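Local coordinates for two-domain protein containing predicted PHP-like metal-dependent phosphoesterase (Bacteroides vulgatus ATCC 8482, PDB 3E38), which probably works as a zinc-dependent phosphoesterase of the PHP type, perhaps cleaving DNA or RNA from the 5' end, at residues D22-S27 with W135-W140; I166-G171 with T235-H240; H172-E177 with L242-E247. One frame throughout, in Å; residues are numbered along the deposited sequence.

Interaction 1: D22-S27 with W135-W140; sequences DFHMHS and WNHPGW. With ZN (zinc ion), chain I; ZN (zinc ion), chain H.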
loop_
_atom_site.group_PDB
_atom_site.type_symbol
_atom_site.label_atom_id
_atom_site.label_comp_id
_atom_site.label_asym_id
_atom_site.label_seq_id
_atom_site.Cartn_x
_atom_site.Cartn_y
_atom_site.Cartn_z
ATOM N N ASP B 22 -0.950 -4.477 -24.780
ATOM C CA ASP B 22 -0.367 -3.108 -24.816
ATOM C C ASP B 22 0.376 -2.953 -26.140
ATOM O O ASP B 22 1.471 -3.494 -26.347
ATOM C CB ASP B 22 0.530 -2.861 -23.610
ATOM C CG ASP B 22 0.908 -1.408 -23.429
ATOM O OD1 ASP B 22 0.395 -0.575 -24.204
ATOM O OD2 ASP B 22 1.707 -1.114 -22.490
ATOM N N PHE B 23 -0.237 -2.211 -27.047
ATOM C CA PHE B 23 0.261 -2.136 -28.426
ATOM C C PHE B 23 1.130 -0.928 -28.724
ATOM O O PHE B 23 1.307 -0.546 -29.873
ATOM C CB PHE B 23 -0.941 -2.135 -29.381
ATOM C CG PHE B 23 -1.788 -3.393 -29.325
ATOM C CD1 PHE B 23 -1.229 -4.626 -29.604
ATOM C CD2 PHE B 23 -3.134 -3.323 -29.066
ATOM C CE1 PHE B 23 -1.983 -5.751 -29.603
ATOM C CE2 PHE B 23 -3.908 -4.460 -29.055
ATOM C CZ PHE B 23 -3.330 -5.670 -29.314
ATOM N N HIS B 24 1.632 -0.308 -27.670
ATOM C CA HIS B 24 2.370 0.951 -27.814
ATOM C C HIS B 24 3.246 1.236 -26.615
ATOM O O HIS B 24 2.795 1.512 -25.516
ATOM C CB HIS B 24 1.354 2.084 -27.981
ATOM C CG HIS B 24 1.934 3.397 -28.379
ATOM N ND1 HIS B 24 1.158 4.391 -28.937
ATOM C CD2 HIS B 24 3.202 3.863 -28.380
ATOM C CE1 HIS B 24 1.915 5.432 -29.223
ATOM N NE2 HIS B 24 3.159 5.143 -28.893
HETATM N N MSE B 25 4.533 1.133 -26.852
HETATM C CA MSE B 25 5.501 1.378 -25.814
HETATM C C MSE B 25 6.874 1.590 -26.411
HETATM O O MSE B 25 7.095 1.294 -27.590
HETATM C CB MSE B 25 5.511 0.210 -24.847
HETATM C CG MSE B 25 6.027 -1.061 -25.426
HETATM SE SE MSE B 25 5.739 -2.588 -24.232
HETATM C CE MSE B 25 3.840 -2.473 -24.168
ATOM N N HIS B 26 7.780 2.014 -25.535
ATOM C CA HIS B 26 9.143 2.412 -25.896
ATOM C C HIS B 26 10.262 1.963 -25.008
ATOM O O HIS B 26 10.072 1.712 -23.843
ATOM C CB HIS B 26 9.194 3.929 -25.965
ATOM C CG HIS B 26 8.200 4.499 -26.920
ATOM N ND1 HIS B 26 8.488 4.744 -28.245
ATOM C CD2 HIS B 26 6.906 4.836 -26.742
ATOM C CE1 HIS B 26 7.416 5.248 -28.832
ATOM N NE2 HIS B 26 6.446 5.328 -27.931
ATOM N N SER B 27 11.429 1.821 -25.640
ATOM C CA SER B 27 12.673 1.429 -24.962
ATOM C C SER B 27 13.747 2.455 -25.308
ATOM O O SER B 27 13.490 3.420 -25.987
ATOM C CB SER B 27 13.149 0.023 -25.334
ATOM O OG SER B 27 13.788 -0.064 -26.622
ATOM N N TRP B 135 -4.212 5.379 -35.394
ATOM C CA TRP B 135 -3.884 6.745 -34.992
ATOM C C TRP B 135 -3.626 6.832 -33.465
ATOM O O TRP B 135 -4.466 6.451 -32.629
ATOM C CB TRP B 135 -5.001 7.673 -35.460
ATOM C CG TRP B 135 -4.787 9.102 -35.220
ATOM C CD1 TRP B 135 -3.613 9.729 -34.936
ATOM C CD2 TRP B 135 -5.770 10.134 -35.375
ATOM N NE1 TRP B 135 -3.809 11.087 -34.846
ATOM C CE2 TRP B 135 -5.127 11.362 -35.120
ATOM C CE3 TRP B 135 -7.124 10.133 -35.693
ATOM C CZ2 TRP B 135 -5.804 12.582 -35.154
ATOM C CZ3 TRP B 135 -7.792 11.334 -35.758
ATOM C CH2 TRP B 135 -7.131 12.549 -35.478
ATOM N N ASN B 136 -2.431 7.324 -33.129
ATOM C CA ASN B 136 -2.037 7.532 -31.735
ATOM C C ASN B 136 -2.423 8.904 -31.168
ATOM O O ASN B 136 -2.328 9.927 -31.825
ATOM C CB ASN B 136 -0.519 7.357 -31.530
ATOM C CG ASN B 136 -0.003 6.034 -32.009
ATOM O OD1 ASN B 136 -0.722 5.042 -32.039
ATOM N ND2 ASN B 136 1.257 6.015 -32.406
ATOM N N HIS B 137 -2.819 8.881 -29.897
ATOM C CA HIS B 137 -3.136 10.082 -29.137
ATOM C C HIS B 137 -3.632 11.238 -29.990
ATOM O O HIS B 137 -2.989 12.256 -30.085
ATOM C CB HIS B 137 -1.922 10.528 -28.296
ATOM C CG HIS B 137 -0.602 10.472 -29.004
ATOM N ND1 HIS B 137 -0.231 11.374 -29.978
ATOM C CD2 HIS B 137 0.467 9.656 -28.820
ATOM C CE1 HIS B 137 0.991 11.093 -30.385
ATOM N NE2 HIS B 137 1.427 10.045 -29.714
ATOM N N PRO B 138 -4.784 11.068 -30.621
ATOM C CA PRO B 138 -5.292 12.165 -31.427
ATOM C C PRO B 138 -5.376 13.457 -30.619
ATOM O O PRO B 138 -5.069 14.543 -31.100
ATOM C CB PRO B 138 -6.694 11.666 -31.859
ATOM C CG PRO B 138 -6.954 10.365 -31.067
ATOM C CD PRO B 138 -5.612 9.851 -30.697
ATOM N N GLY B 139 -5.692 13.282 -29.349
ATOM C CA GLY B 139 -5.937 14.386 -28.422
ATOM C C GLY B 139 -4.743 15.016 -27.731
ATOM O O GLY B 139 -4.873 16.048 -27.076
ATOM N N TRP B 140 -3.582 14.409 -27.885
ATOM C CA TRP B 140 -2.361 14.930 -27.241
ATOM C C TRP B 140 -2.307 16.416 -27.516
ATOM O O TRP B 140 -2.272 16.843 -28.681
ATOM C CB TRP B 140 -1.157 14.245 -27.824
ATOM C CG TRP B 140 0.170 14.562 -27.218
ATOM C CD1 TRP B 140 0.461 14.765 -25.890
ATOM C CD2 TRP B 140 1.425 14.546 -27.906
ATOM N NE1 TRP B 140 1.822 14.936 -25.725
ATOM C CE2 TRP B 140 2.436 14.794 -26.944
ATOM C CE3 TRP B 140 1.794 14.359 -29.252
ATOM C CZ2 TRP B 140 3.790 14.864 -27.289
ATOM C CZ3 TRP B 140 3.126 14.444 -29.591
ATOM C CH2 TRP B 140 4.117 14.677 -28.611
HETATM ZN ZN ZN I . 4.736 6.616 -28.525
HETATM ZN ZN ZN H . 3.479 9.445 -30.262
HETATM O O HOH W 1 3.292 8.032 -29.144
#
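In the three-zinc site of the PHP-like domain, His24 meets Asn136 and, more distantly, His137, where two loops that follow strands 17-22 and 132-135 converge. His24 and His26 form the His-X-His pair familiar from PHP proteins: His24 NE2 and His26 NE2 both bind the same zinc, each at 2.2 Å, and Glu93 and Asp194 complete the protein ligands. From the other loop His137 NE2 binds a second zinc, also at 2.2 Å, with His102 and Glu93. One water touches both metals and lies in the plane of the His137 ring, so the two loops are joined through metal and water although no hydrogen bond links them directly. Asn136 and His24 approach from opposite directions, the amide turned 44° from the imidazole, with Asn136 ND2 3.3 Å from His24 CE1. That is packing alone: Asn136 ND2 is bonded to Asn104 OD1, and His24 ND1 to Glu167 OE2. His24 CG stands anti to its own backbone N (chi1 -170°), which carries the ring out toward Asn136. With NE2 on the metal and ND1 on a second-shell carboxylate, the His24 imidazole is pinned at both nitrogens, and its rotation should be fixed. The shared water and Glu93, which binds both zincs, suggest that the two metals may act together, consistent with the predicted phosphoesterase activity.

Interaction 2: I166-G171 with T235-H240; sequences IEVANG and TAAYFH
Val168 CG2 presses on Ala237 CB at 3.4 Å, closer than two methyl groups usually come. The branch lies between the backbone N and the carbonyl carbon of Val168, which aims it at the alanine. Gly171 O is close too, meeting the Phe239 ring at its edge near the plane, 3.2 Å from Phe239 CE1; the same oxygen is hydrogen-bonded to Thr212 OG1. Between these two points the fit is looser: Ala169 CB rests obliquely beside the ring, 3.8 Å from Phe239 CD1. Strands 165-170 and 235-239 belong to one curled mixed sheet, consistent with the distorted barrel of PHP domains, but no backbone hydrogen bond joins them, and they meet through side chains and the carbonyl of Gly171. At Val168 the chain turns a corner. Glu167 and Asn170, on either side of it, are joined by Asn170 ND2 to Glu167 OE1 at 2.7 Å, nearly straight (171°), on the syn side but tilted about 31° out of the carboxylate plane; Asn170 ND2 also reaches Asp194, a zinc ligand. Past Phe239 the contact thins out toward partly exposed His240, whose ring lays one face over Phe239 CZ.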
loop_
_atom_site.group_PDB
_atom_site.type_symbol
_atom_site.label_atom_id
_atom_site.label_comp_id
_atom_site.label_asym_id
_atom_site.label_seq_id
_atom_site.Cartn_x
_atom_site.Cartn_y
_atom_site.Cartn_z
ATOM N N ILE B 166 -8.046 3.686 -33.698
ATOM C CA ILE B 166 -7.617 4.928 -33.057
ATOM C C ILE B 166 -7.505 4.675 -31.595
ATOM O O ILE B 166 -8.311 3.943 -31.044
ATOM C CB ILE B 166 -8.639 6.047 -33.207
ATOM C CG1 ILE B 166 -9.083 6.159 -34.646
ATOM C CG2 ILE B 166 -8.083 7.399 -32.710
ATOM C CD1 ILE B 166 -10.126 7.266 -34.836
ATOM N N GLU B 167 -6.463 5.233 -30.996
ATOM C CA GLU B 167 -6.301 5.202 -29.550
ATOM C C GLU B 167 -7.357 6.098 -28.932
ATOM O O GLU B 167 -7.485 7.295 -29.283
ATOM C CB GLU B 167 -4.919 5.670 -29.134
ATOM C CG GLU B 167 -3.851 4.641 -29.393
ATOM C CD GLU B 167 -2.474 5.069 -28.849
ATOM O OE1 GLU B 167 -2.282 6.300 -28.668
ATOM O OE2 GLU B 167 -1.589 4.187 -28.654
ATOM N N VAL B 168 -8.175 5.488 -28.080
ATOM C CA VAL B 168 -9.273 6.209 -27.359
ATOM C C VAL B 168 -8.775 6.564 -25.967
ATOM O O VAL B 168 -9.368 7.358 -25.218
ATOM C CB VAL B 168 -10.613 5.422 -27.273
ATOM C CG1 VAL B 168 -11.300 5.391 -28.674
ATOM C CG2 VAL B 168 -10.421 4.008 -26.614
ATOM N N ALA B 169 -7.636 5.969 -25.668
ATOM C CA ALA B 169 -6.972 6.169 -24.397
ATOM C C ALA B 169 -5.491 5.806 -24.475
ATOM O O ALA B 169 -5.136 4.738 -24.908
ATOM C CB ALA B 169 -7.689 5.393 -23.315
ATOM N N ASN B 170 -4.659 6.765 -24.068
ATOM C CA ASN B 170 -3.179 6.671 -24.055
ATOM C C ASN B 170 -2.612 7.103 -22.708
ATOM O O ASN B 170 -2.687 8.260 -22.312
ATOM C CB ASN B 170 -2.588 7.537 -25.187
ATOM C CG ASN B 170 -1.088 7.340 -25.392
ATOM O OD1 ASN B 170 -0.320 7.580 -24.490
ATOM N ND2 ASN B 170 -0.669 6.958 -26.617
ATOM N N GLY B 171 -2.040 6.160 -22.001
ATOM C CA GLY B 171 -1.493 6.453 -20.681
ATOM C C GLY B 171 -2.603 7.050 -19.845
ATOM O O GLY B 171 -3.634 6.446 -19.672
ATOM N N THR B 235 -12.477 -5.519 -29.430
ATOM C CA THR B 235 -11.682 -4.867 -28.371
ATOM C C THR B 235 -12.515 -3.968 -27.478
ATOM O O THR B 235 -13.663 -3.590 -27.779
ATOM C CB THR B 235 -10.610 -3.905 -28.979
ATOM O OG1 THR B 235 -11.273 -2.823 -29.682
ATOM C CG2 THR B 235 -9.660 -4.635 -29.986
ATOM N N ALA B 236 -11.875 -3.616 -26.380
ATOM C CA ALA B 236 -12.348 -2.601 -25.416
ATOM C C ALA B 236 -11.126 -2.039 -24.745
ATOM O O ALA B 236 -10.205 -2.790 -24.382
ATOM C CB ALA B 236 -13.313 -3.178 -24.372
ATOM N N ALA B 237 -11.089 -0.721 -24.631
ATOM C CA ALA B 237 -10.003 -0.035 -23.922
ATOM C C ALA B 237 -10.290 0.076 -22.395
ATOM O O ALA B 237 -11.346 0.472 -21.944
ATOM C CB ALA B 237 -9.721 1.339 -24.546
ATOM N N TYR B 238 -9.289 -0.303 -21.636
ATOM C CA TYR B 238 -9.300 -0.293 -20.191
ATOM C C TYR B 238 -8.355 0.765 -19.702
ATOM O O TYR B 238 -7.149 0.656 -19.806
ATOM C CB TYR B 238 -8.870 -1.644 -19.685
ATOM C CG TYR B 238 -8.932 -1.812 -18.182
ATOM C CD1 TYR B 238 -9.933 -1.220 -17.419
ATOM C CD2 TYR B 238 -8.022 -2.636 -17.530
ATOM C CE1 TYR B 238 -9.978 -1.399 -16.073
ATOM C CE2 TYR B 238 -8.085 -2.820 -16.199
ATOM C CZ TYR B 238 -9.051 -2.215 -15.461
ATOM O OH TYR B 238 -9.098 -2.439 -14.074
ATOM N N PHE B 239 -8.973 1.774 -19.134
ATOM C CA PHE B 239 -8.348 3.020 -18.744
ATOM C C PHE B 239 -8.788 3.439 -17.374
ATOM O O PHE B 239 -9.952 3.787 -17.170
ATOM C CB PHE B 239 -8.806 4.086 -19.751
ATOM C CG PHE B 239 -8.392 5.476 -19.386
ATOM C CD1 PHE B 239 -7.100 5.916 -19.629
ATOM C CD2 PHE B 239 -9.274 6.329 -18.763
ATOM C CE1 PHE B 239 -6.721 7.159 -19.272
ATOM C CE2 PHE B 239 -8.891 7.596 -18.430
ATOM C CZ PHE B 239 -7.613 8.005 -18.690
ATOM N N HIS B 240 -7.865 3.402 -16.414
ATOM C CA HIS B 240 -8.232 3.794 -15.083
ATOM C C HIS B 240 -9.399 2.891 -14.720
ATOM O O HIS B 240 -9.276 1.678 -14.822
ATOM C CB HIS B 240 -8.590 5.288 -15.085
ATOM C CG HIS B 240 -7.380 6.183 -15.252
ATOM N ND1 HIS B 240 -7.403 7.540 -15.028
ATOM C CD2 HIS B 240 -6.087 5.882 -15.540
ATOM C CE1 HIS B 240 -6.200 8.046 -15.245
ATOM N NE2 HIS B 240 -5.378 7.060 -15.558
#

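Interaction 3: H172-E177 with L242-E247; sequences HLYMPE and LLIGRE
Ile244 N is held by Ala237 O in the backbone hydrogen bond that pairs strand 242-244 antiparallel with strand 235-239. This fixes the backbone from which the Ile244 side chain reaches Tyr174. Ile244 CD1 comes in at the ring edge, near the ring plane, 3.5 Å from Tyr174 CE1. The same methyl lies 3.9 Å from Tyr174 CD1, so it sits against that one side of the ring, with Ile244 CG1 just behind it, 4.1 Å from Tyr174 CE1. Leu242, two residues earlier and on the same face of the strand, takes a different route: its side chain crosses the tyrosine at about a right angle and sets Leu242 CD1 over one face, 4.1 Å from the centroid of the Tyr174 ring and 14° off the normal, a CH-pi contact. The opposite face is covered by Pro176 CD, offset toward the rim and 3.6 Å above the plane of the Tyr174 ring, which is thus sandwiched between a leucine methyl and a proline. A chi1 of 175° swings the Tyr174 ring away from its own backbone nitrogen and out from strand 173-174 into this slot. Here the PHP-like part abuts the Ig-like domain: Leu243 shares backbone hydrogen bonds with Asn328 and Ile330, and Tyr174 also touches Ile330. Putting an alanine in place of Tyr174 removes the ring between Leu242 CD1 and Pro176 CD, and would probably open a gap there and leave Ile244 CD1 without its neighbour. Ile179 of helix 176-185 touches both Tyr174 and Ile244, closing round the aliphatic side.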
loop_
_atom_site.group_PDB
_atom_site.type_symbol
_atom_site.label_atom_id
_atom_site.label_comp_id
_atom_site.label_asym_id
_atom_site.label_seq_id
_atom_site.Cartn_x
_atom_site.Cartn_y
_atom_site.Cartn_z
ATOM N N HIS B 172 -2.385 8.258 -19.345
ATOM C CA HIS B 172 -3.356 8.927 -18.470
ATOM C C HIS B 172 -4.235 9.882 -19.279
ATOM O O HIS B 172 -4.939 10.685 -18.733
ATOM C CB HIS B 172 -2.633 9.595 -17.311
ATOM C CG HIS B 172 -1.892 8.610 -16.437
ATOM N ND1 HIS B 172 -2.551 7.659 -15.699
ATOM C CD2 HIS B 172 -0.567 8.392 -16.234
ATOM C CE1 HIS B 172 -1.669 6.920 -15.034
ATOM N NE2 HIS B 172 -0.453 7.344 -15.335
ATOM N N LEU B 173 -4.223 9.710 -20.588
ATOM C CA LEU B 173 -5.033 10.580 -21.516
ATOM C C LEU B 173 -6.196 9.832 -22.117
ATOM O O LEU B 173 -6.006 8.859 -22.814
ATOM C CB LEU B 173 -4.161 11.202 -22.634
ATOM C CG LEU B 173 -4.811 12.124 -23.715
ATOM C CD1 LEU B 173 -5.591 13.334 -23.140
ATOM C CD2 LEU B 173 -3.777 12.615 -24.728
ATOM N N TYR B 174 -7.390 10.309 -21.792
ATOM C CA TYR B 174 -8.696 9.824 -22.317
ATOM C C TYR B 174 -9.163 10.783 -23.404
ATOM O O TYR B 174 -9.167 11.967 -23.179
ATOM C CB TYR B 174 -9.726 9.751 -21.175
ATOM C CG TYR B 174 -11.151 9.390 -21.573
ATOM C CD1 TYR B 174 -11.455 8.145 -22.089
ATOM C CD2 TYR B 174 -12.196 10.271 -21.352
ATOM C CE1 TYR B 174 -12.733 7.800 -22.379
ATOM C CE2 TYR B 174 -13.492 9.938 -21.667
ATOM C CZ TYR B 174 -13.753 8.697 -22.173
ATOM O OH TYR B 174 -15.035 8.354 -22.495
HETATM N N MSE B 175 -9.562 10.248 -24.563
HETATM C CA MSE B 175 -9.938 11.045 -25.743
HETATM C C MSE B 175 -11.246 10.616 -26.355
HETATM O O MSE B 175 -11.255 9.942 -27.364
HETATM C CB MSE B 175 -8.820 10.937 -26.784
HETATM C CG MSE B 175 -7.508 11.318 -26.116
HETATM SE SE MSE B 175 -5.825 10.804 -26.906
HETATM C CE MSE B 175 -5.776 8.878 -26.565
ATOM N N PRO B 176 -12.352 11.047 -25.761
ATOM C CA PRO B 176 -13.704 10.653 -26.189
ATOM C C PRO B 176 -14.043 10.989 -27.595
ATOM O O PRO B 176 -14.935 10.377 -28.176
ATOM C CB PRO B 176 -14.640 11.481 -25.271
ATOM C CG PRO B 176 -13.803 12.599 -24.740
ATOM C CD PRO B 176 -12.399 11.926 -24.587
ATOM N N GLU B 177 -13.377 11.990 -28.129
ATOM C CA GLU B 177 -13.702 12.425 -29.494
ATOM C C GLU B 177 -13.434 11.222 -30.388
ATOM O O GLU B 177 -14.101 11.031 -31.403
ATOM C CB GLU B 177 -12.865 13.628 -29.958
ATOM C CG GLU B 177 -12.962 14.892 -29.092
ATOM C CD GLU B 177 -12.172 14.838 -27.778
ATOM O OE1 GLU B 177 -11.575 13.793 -27.444
ATOM O OE2 GLU B 177 -12.167 15.869 -27.078
ATOM N N LEU B 242 -12.340 3.149 -16.208
ATOM C CA LEU B 242 -13.216 3.067 -17.379
ATOM C C LEU B 242 -12.899 1.858 -18.295
ATOM O O LEU B 242 -11.752 1.373 -18.386
ATOM C CB LEU B 242 -13.160 4.364 -18.192
ATOM C CG LEU B 242 -13.371 5.707 -17.507
ATOM C CD1 LEU B 242 -13.265 6.784 -18.580
ATOM C CD2 LEU B 242 -14.735 5.746 -16.777
ATOM N N LEU B 243 -13.955 1.337 -18.906
ATOM C CA LEU B 243 -13.818 0.303 -19.910
ATOM C C LEU B 243 -14.614 0.861 -21.058
ATOM O O LEU B 243 -15.780 1.198 -20.926
ATOM C CB LEU B 243 -14.313 -1.066 -19.449
ATOM C CG LEU B 243 -14.005 -2.218 -20.413
ATOM C CD1 LEU B 243 -12.503 -2.554 -20.369
ATOM C CD2 LEU B 243 -14.816 -3.436 -20.066
ATOM N N ILE B 244 -13.930 1.030 -22.176
ATOM C CA ILE B 244 -14.497 1.679 -23.340
ATOM C C ILE B 244 -14.648 0.745 -24.528
ATOM O O ILE B 244 -13.706 0.083 -24.944
ATOM C CB ILE B 244 -13.588 2.855 -23.724
ATOM C CG1 ILE B 244 -13.326 3.710 -22.469
ATOM C CG2 ILE B 244 -14.202 3.659 -24.901
ATOM C CD1 ILE B 244 -11.958 4.337 -22.372
ATOM N N GLY B 245 -15.854 0.706 -25.068
ATOM C CA GLY B 245 -16.128 -0.144 -26.219
ATOM C C GLY B 245 -17.554 -0.134 -26.744
ATOM O O GLY B 245 -18.419 0.556 -26.242
ATOM N N ARG B 246 -17.791 -0.915 -27.784
ATOM C CA ARG B 246 -19.136 -1.011 -28.339
ATOM C C ARG B 246 -20.040 -1.794 -27.397
ATOM O O ARG B 246 -19.680 -2.795 -26.769
ATOM C CB ARG B 246 -19.149 -1.592 -29.751
ATOM C CG ARG B 246 -18.597 -0.634 -30.778
ATOM C CD ARG B 246 -18.806 -1.099 -32.220
ATOM N NE ARG B 246 -18.086 -0.213 -33.139
ATOM C CZ ARG B 246 -16.758 -0.130 -33.200
ATOM N NH1 ARG B 246 -15.993 -0.845 -32.369
ATOM N NH2 ARG B 246 -16.189 0.709 -34.032
ATOM N N GLU B 247 -21.228 -1.255 -27.296
ATOM C CA GLU B 247 -22.273 -1.796 -26.451
ATOM C C GLU B 247 -22.515 -3.281 -26.664
ATOM O O GLU B 247 -22.810 -4.013 -25.732
ATOM C CB GLU B 247 -23.581 -1.067 -26.740
ATOM C CG GLU B 247 -24.710 -1.717 -26.027
ATOM C CD GLU B 247 -26.019 -1.121 -26.366
ATOM O OE1 GLU B 247 -26.079 -0.317 -27.315
ATOM O OE2 GLU B 247 -26.990 -1.470 -25.685
#

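Interactions 1 and 2 are buried, whereas interaction 3 is only partly so and lies where the two domains meet. The chemistry changes accordingly: metal coordination and polar second-shell bonds in interaction 1, methyl and ring contacts in interaction 2, an aromatic ring among aliphatic groups in interaction 3. Residues 166-171 connect the first two, since Glu167 serves His24 while its neighbour Val168 touches strand 235-239 with CG2. Interactions 2 and 3, with centres about 6 Å apart, use successive strands of one sheet on both sides, 165-170 then 173-174 and 235-239 then 242-244. Met175 also packs on His137, bringing interaction 3 up to the loop of interaction 1.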